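Deacetylase EF_0837 (Enterococcus faecalis, PDB 2ICS) catalyses the deacetylation of acetyl-(R)-mandelate in vitro, though very inefficiently, as a binuclear zinc hydrolase with a TIM-barrel fold. Local coordinates at residues D75-K80 with R276-G281; A267-D272 with A287-K292. All coordinates share one frame; numbering follows the deposited sequence.

Contact 1 of 2, residues D75-K80 with R276-G281; sequences DEIGVK and RNRENG
Arg278 reaches out from the short helix 275-279 and lays its side chain against Glu76 and Ile77 of helix 74-77. With CG anti to the backbone N (chi1 159°), CB and CG carry the chain across toward helix 74-77, and the first touch comes at CD. There Arg278 CD lies 4.0 Å from CG2 of Ile77 and, on the Glu76 side, 4.1 Å from the carbonyl O of that residue. A bend at chi3 (73°) then turns the guanidinium across Glu76 at a slant. NE passes Ile77 CG2 at 3.9 Å, the methyl approaching obliquely and the two side chains crossing at about a right angle. Further on, CZ and NH2 of Arg278 each lie 3.8 Å from Glu76 CB. That methylene sits over the centre of the guanidinium, 3.7 Å above its plane, so one face of the cation rests on aliphatic carbon.

The carboxylate of Glu76 does not close a salt bridge. Its chain bends at chi2, its plane is turned 57° from that of the guanidinium, and OE1 stays 4.5 Å from NH1 of Arg278, well out of the guanidinium plane; any attraction is probably a general electrostatic one. The salt bridge goes instead from NH2 to Asp72 OD1, just ahead of helix 74-77, and NE is hydrogen-bonded as well.

Along the chain, helix 74-77 falls between the parallel barrel strands 51-61 and 83-89, and the side chain of Ile77 is about 7 Å from that of the zinc ligand His62. Asp75 ties the same helix to Thr109, just before strand 110-114, while helix 275-279 stands in the connection leading to helix 286-296.

Contact 2 of 2, residues A267-D272 with A287-K292; sequences ASISTD and ATTMEK. With ZN (zinc ion), chain B.
Ser270 OG is held by two hydrogen bonds, one to Asp243 OD2 and one from Gly245 N, while the carbonyl O of the same residue faces the helix and meets Thr289 CG2 at 3.7 Å. Thr289 carries the contact from the helix side. Its methyl, anti to the backbone N, also touches Ile269 CG2 at 3.7 Å, the two side chains sliding past each other in opposite directions. Its hydroxyl OG1 hydrogen-bonds to Asp285 O, just ahead of helix 286-296, and packs against CG2 of Thr271 at 3.4 Å. Thr271 crosses Thr289 at about a right angle; its own OG1 is hydrogen-bonded to Asp58 OD2.

Bonded to Phe242 and Ile244 on one side and touching strand 51-61 on the other, residues 267-272 take the place of the eighth barrel strand, although without regular strand geometry, and helix 286-296 packs against them from outside. As in other amidohydrolases, this element ends in a metal-binding aspartate: Asp272 OD1 binds zinc at 2.2 Å, whereas OD2 of Asp272 stays 3.7 Å from the metal. A water at 2.0 Å from the zinc, His60, His62 and the carbamate of Lys154 complete the site.

Contact 2 lies in the core, every touching residue buried, whereas contact 1 is only partly buried and nearer the surface. Methyl groups and threonines bring a barrel element and its helix together in contact 2, with the polar ends bonded to other parts of the barrel; in contact 1 a charged arginine packs over aliphatic carbon. Three of the four segments follow one another: residues 267-272 lead into helix 275-279, and helix 286-296 comes next; 75-80 comes from far earlier in the chain. The contacts also touch directly, Asn277 ND2 lying 3.2 Å from the carbonyl O of Asp272, probably a hydrogen bond. This would link the backbone of the zinc ligand to the helix that carries Arg278.

Contact 1 of 2, residues D75-K80 with R276-G281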
loop_
_atom_site.group_PDB
_atom_site.type_symbol
_atom_site.label_atom_id
_atom_site.label_comp_id
_atom_site.label_asym_id
_atom_site.label_seq_id
_atom_site.Cartn_x
_atom_site.Cartn_y
_atom_site.Cartn_z
ATOM N N ASP A 75 0.957 0.823 14.776
ATOM C CA ASP A 75 0.058 1.935 15.014
ATOM C C ASP A 75 0.620 3.320 14.715
ATOM O O ASP A 75 -0.146 4.275 14.599
ATOM C CB ASP A 75 -0.512 1.859 16.433
ATOM C CG ASP A 75 -1.324 0.591 16.661
ATOM O OD1 ASP A 75 -1.926 0.073 15.691
ATOM O OD2 ASP A 75 -1.367 0.113 17.812
ATOM N N GLU A 76 1.938 3.440 14.574
ATOM C CA GLU A 76 2.533 4.740 14.248
ATOM C C GLU A 76 2.385 5.035 12.756
ATOM O O GLU A 76 2.411 6.190 12.347
ATOM C CB GLU A 76 4.025 4.791 14.610
ATOM C CG GLU A 76 4.322 4.756 16.099
ATOM C CD GLU A 76 3.576 5.830 16.868
ATOM O OE1 GLU A 76 3.677 7.018 16.498
ATOM O OE2 GLU A 76 2.890 5.481 17.846
ATOM N N ILE A 77 2.239 3.991 11.947
ATOM C CA ILE A 77 2.082 4.160 10.500
ATOM C C ILE A 77 0.654 3.831 10.098
ATOM O O ILE A 77 0.265 4.013 8.943
ATOM C CB ILE A 77 2.998 3.206 9.703
ATOM C CG1 ILE A 77 2.631 1.759 10.044
ATOM C CG2 ILE A 77 4.457 3.490 10.016
ATOM C CD1 ILE A 77 3.309 0.729 9.181
ATOM N N GLY A 78 -0.117 3.323 11.053
ATOM C CA GLY A 78 -1.486 2.948 10.770
ATOM C C GLY A 78 -2.528 3.879 11.347
ATOM O O GLY A 78 -2.658 5.025 10.922
ATOM N N VAL A 79 -3.267 3.379 12.330
ATOM C CA VAL A 79 -4.330 4.136 12.964
ATOM C C VAL A 79 -3.989 5.600 13.245
ATOM O O VAL A 79 -4.808 6.479 13.001
ATOM C CB VAL A 79 -4.791 3.437 14.272
ATOM C CG1 VAL A 79 -3.625 3.307 15.242
ATOM C CG2 VAL A 79 -5.948 4.209 14.901
ATOM N N LYS A 80 -2.784 5.873 13.730
ATOM C CA LYS A 80 -2.409 7.248 14.036
ATOM C C LYS A 80 -2.236 8.141 12.806
ATOM O O LYS A 80 -2.081 9.352 12.934
ATOM C CB LYS A 80 -1.134 7.265 14.888
ATOM C CG LYS A 80 -1.288 6.533 16.224
ATOM C CD LYS A 80 -0.044 6.684 17.097
ATOM C CE LYS A 80 -0.126 5.835 18.370
ATOM N NZ LYS A 80 -1.226 6.241 19.296
ATOM N N ARG A 276 12.756 4.980 9.773
ATOM C CA ARG A 276 13.713 5.972 9.292
ATOM C C ARG A 276 13.174 6.979 8.280
ATOM O O ARG A 276 13.369 8.185 8.456
ATOM C CB ARG A 276 14.959 5.281 8.724
ATOM C CG ARG A 276 15.740 4.487 9.767
ATOM C CD ARG A 276 16.986 3.817 9.183
ATOM N NE ARG A 276 17.957 4.789 8.685
ATOM C CZ ARG A 276 19.162 4.472 8.217
ATOM N NH1 ARG A 276 19.554 3.202 8.180
ATOM N NH2 ARG A 276 19.979 5.427 7.785
ATOM N N ASN A 277 12.503 6.518 7.223
ATOM C CA ASN A 277 11.985 7.487 6.262
ATOM C C ASN A 277 10.704 8.151 6.749
ATOM O O ASN A 277 10.259 9.138 6.172
ATOM C CB ASN A 277 11.787 6.876 4.858
ATOM C CG ASN A 277 10.815 5.716 4.836
ATOM O OD1 ASN A 277 9.771 5.749 5.478
ATOM N ND2 ASN A 277 11.147 4.688 4.061
ATOM N N ARG A 278 10.120 7.622 7.824
ATOM C CA ARG A 278 8.912 8.217 8.395
ATOM C C ARG A 278 9.305 9.382 9.297
ATOM O O ARG A 278 8.711 10.461 9.231
ATOM C CB ARG A 278 8.119 7.202 9.237
ATOM C CG ARG A 278 7.175 7.883 10.240
ATOM C CD ARG A 278 6.187 6.932 10.901
ATOM N NE ARG A 278 6.795 6.049 11.894
ATOM C CZ ARG A 278 7.166 6.422 13.118
ATOM N NH1 ARG A 278 6.997 7.679 13.524
ATOM N NH2 ARG A 278 7.704 5.531 13.942
ATOM N N GLU A 279 10.298 9.150 10.153
ATOM C CA GLU A 279 10.759 10.177 11.082
ATOM C C GLU A 279 11.529 11.292 10.396
ATOM O O GLU A 279 11.302 12.465 10.667
ATOM C CB GLU A 279 11.657 9.572 12.174
ATOM C CG GLU A 279 10.930 8.853 13.300
ATOM C CD GLU A 279 11.869 8.394 14.418
ATOM O OE1 GLU A 279 11.401 7.693 15.335
ATOM O OE2 GLU A 279 13.074 8.735 14.385
ATOM N N ASN A 280 12.434 10.922 9.497
ATOM C CA ASN A 280 13.267 11.909 8.822
ATOM C C ASN A 280 12.900 12.205 7.372
ATOM O O ASN A 280 13.596 12.981 6.714
ATOM C CB ASN A 280 14.734 11.465 8.884
ATOM C CG ASN A 280 15.151 11.014 10.276
ATOM O OD1 ASN A 280 14.949 11.727 11.259
ATOM N ND2 ASN A 280 15.739 9.822 10.364
ATOM N N GLY A 281 11.819 11.608 6.875
ATOM C CA GLY A 281 11.436 11.834 5.490
ATOM C C GLY A 281 12.277 10.946 4.591
ATOM O O GLY A 281 13.135 10.216 5.093
#

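Contact 2 of 2, residues A267-D272 with A287-K292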
loop_
_atom_site.group_PDB
_atom_site.type_symbol
_atom_site.label_atom_id
_atom_site.label_comp_id
_atom_site.label_asym_id
_atom_site.label_seq_id
_atom_site.Cartn_x
_atom_site.Cartn_y
_atom_site.Cartn_z
ATOM N N ALA A 267 -1.861 2.445 -10.155
ATOM C CA ALA A 267 -3.111 1.811 -9.762
ATOM C C ALA A 267 -3.344 1.987 -8.267
ATOM O O ALA A 267 -4.485 2.121 -7.813
ATOM C CB ALA A 267 -3.074 0.327 -10.112
ATOM N N SER A 268 -2.256 1.970 -7.504
ATOM C CA SER A 268 -2.344 2.124 -6.061
ATOM C C SER A 268 -1.184 2.946 -5.517
ATOM O O SER A 268 -0.062 2.908 -6.041
ATOM C CB SER A 268 -2.382 0.749 -5.374
ATOM O OG SER A 268 -1.308 -0.077 -5.793
ATOM N N ILE A 269 -1.478 3.687 -4.457
ATOM C CA ILE A 269 -0.509 4.544 -3.803
ATOM C C ILE A 269 -0.110 3.941 -2.461
ATOM O O ILE A 269 -0.963 3.634 -1.629
ATOM C CB ILE A 269 -1.109 5.955 -3.600
ATOM C CG1 ILE A 269 -1.365 6.597 -4.966
ATOM C CG2 ILE A 269 -0.177 6.830 -2.768
ATOM C CD1 ILE A 269 -2.125 7.893 -4.882
ATOM N N SER A 270 1.192 3.750 -2.273
ATOM C CA SER A 270 1.727 3.183 -1.037
ATOM C C SER A 270 3.003 3.925 -0.650
ATOM O O SER A 270 3.598 4.629 -1.467
ATOM C CB SER A 270 2.007 1.688 -1.198
ATOM O OG SER A 270 2.900 1.451 -2.271
ATOM N N THR A 271 3.445 3.719 0.585
ATOM C CA THR A 271 4.599 4.427 1.124
ATOM C C THR A 271 5.959 3.751 1.209
ATOM O O THR A 271 6.981 4.439 1.143
ATOM C CB THR A 271 4.300 4.883 2.552
ATOM O OG1 THR A 271 4.061 3.722 3.361
ATOM C CG2 THR A 271 3.068 5.785 2.586
ATOM N N ASP A 272 5.975 2.428 1.355
ATOM C CA ASP A 272 7.221 1.687 1.569
ATOM C C ASP A 272 7.892 2.387 2.748
ATOM O O ASP A 272 9.088 2.661 2.752
ATOM C CB ASP A 272 8.153 1.709 0.369
ATOM C CG ASP A 272 9.457 0.971 0.650
ATOM O OD1 ASP A 272 9.437 0.042 1.481
ATOM O OD2 ASP A 272 10.498 1.301 0.048
ATOM N N ALA A 287 -0.714 10.160 3.834
ATOM C CA ALA A 287 -1.282 11.461 3.481
ATOM C C ALA A 287 -0.299 12.291 2.648
ATOM O O ALA A 287 -0.677 12.888 1.634
ATOM C CB ALA A 287 -1.658 12.228 4.758
ATOM N N THR A 288 0.960 12.314 3.082
ATOM C CA THR A 288 2.012 13.060 2.399
ATOM C C THR A 288 2.295 12.479 1.013
ATOM O O THR A 288 2.615 13.206 0.073
ATOM C CB THR A 288 3.313 13.050 3.231
ATOM O OG1 THR A 288 3.070 13.682 4.490
ATOM C CG2 THR A 288 4.428 13.797 2.515
ATOM N N THR A 289 2.181 11.162 0.893
ATOM C CA THR A 289 2.417 10.504 -0.379
ATOM C C THR A 289 1.241 10.838 -1.297
ATOM O O THR A 289 1.416 11.058 -2.491
ATOM C CB THR A 289 2.525 8.978 -0.194
ATOM O OG1 THR A 289 3.495 8.695 0.823
ATOM C CG2 THR A 289 2.968 8.312 -1.488
HETATM N N MSE A 290 0.044 10.885 -0.722
HETATM C CA MSE A 290 -1.158 11.214 -1.477
HETATM C C MSE A 290 -1.083 12.657 -2.002
HETATM O O MSE A 290 -1.501 12.940 -3.125
HETATM C CB MSE A 290 -2.389 11.035 -0.584
HETATM C CG MSE A 290 -2.621 9.583 -0.152
HETATM SE SE MSE A 290 -3.861 9.415 1.334
HETATM C CE MSE A 290 -5.480 9.948 0.430
ATOM N N GLU A 291 -0.542 13.561 -1.185
ATOM C CA GLU A 291 -0.406 14.957 -1.576
ATOM C C GLU A 291 0.618 15.090 -2.702
ATOM O O GLU A 291 0.577 16.045 -3.476
ATOM C CB GLU A 291 0.026 15.810 -0.377
ATOM C CG GLU A 291 -0.928 15.728 0.805
ATOM C CD GLU A 291 -0.352 16.345 2.058
ATOM O OE1 GLU A 291 0.888 16.344 2.198
ATOM O OE2 GLU A 291 -1.139 16.816 2.908
ATOM N N LYS A 292 1.539 14.134 -2.792
ATOM C CA LYS A 292 2.542 14.178 -3.854
ATOM C C LYS A 292 1.908 13.842 -5.202
ATOM O O LYS A 292 2.220 14.460 -6.216
ATOM C CB LYS A 292 3.696 13.223 -3.546
ATOM C CG LYS A 292 4.568 13.700 -2.385
ATOM C CD LYS A 292 5.717 12.742 -2.082
ATOM C CE LYS A 292 6.523 13.247 -0.889
ATOM N NZ LYS A 292 7.518 12.260 -0.396
HETATM ZN ZN ZN B . 9.721 -2.123 1.048
HETATM O O HOH W 1 10.734 -1.157 -0.400
#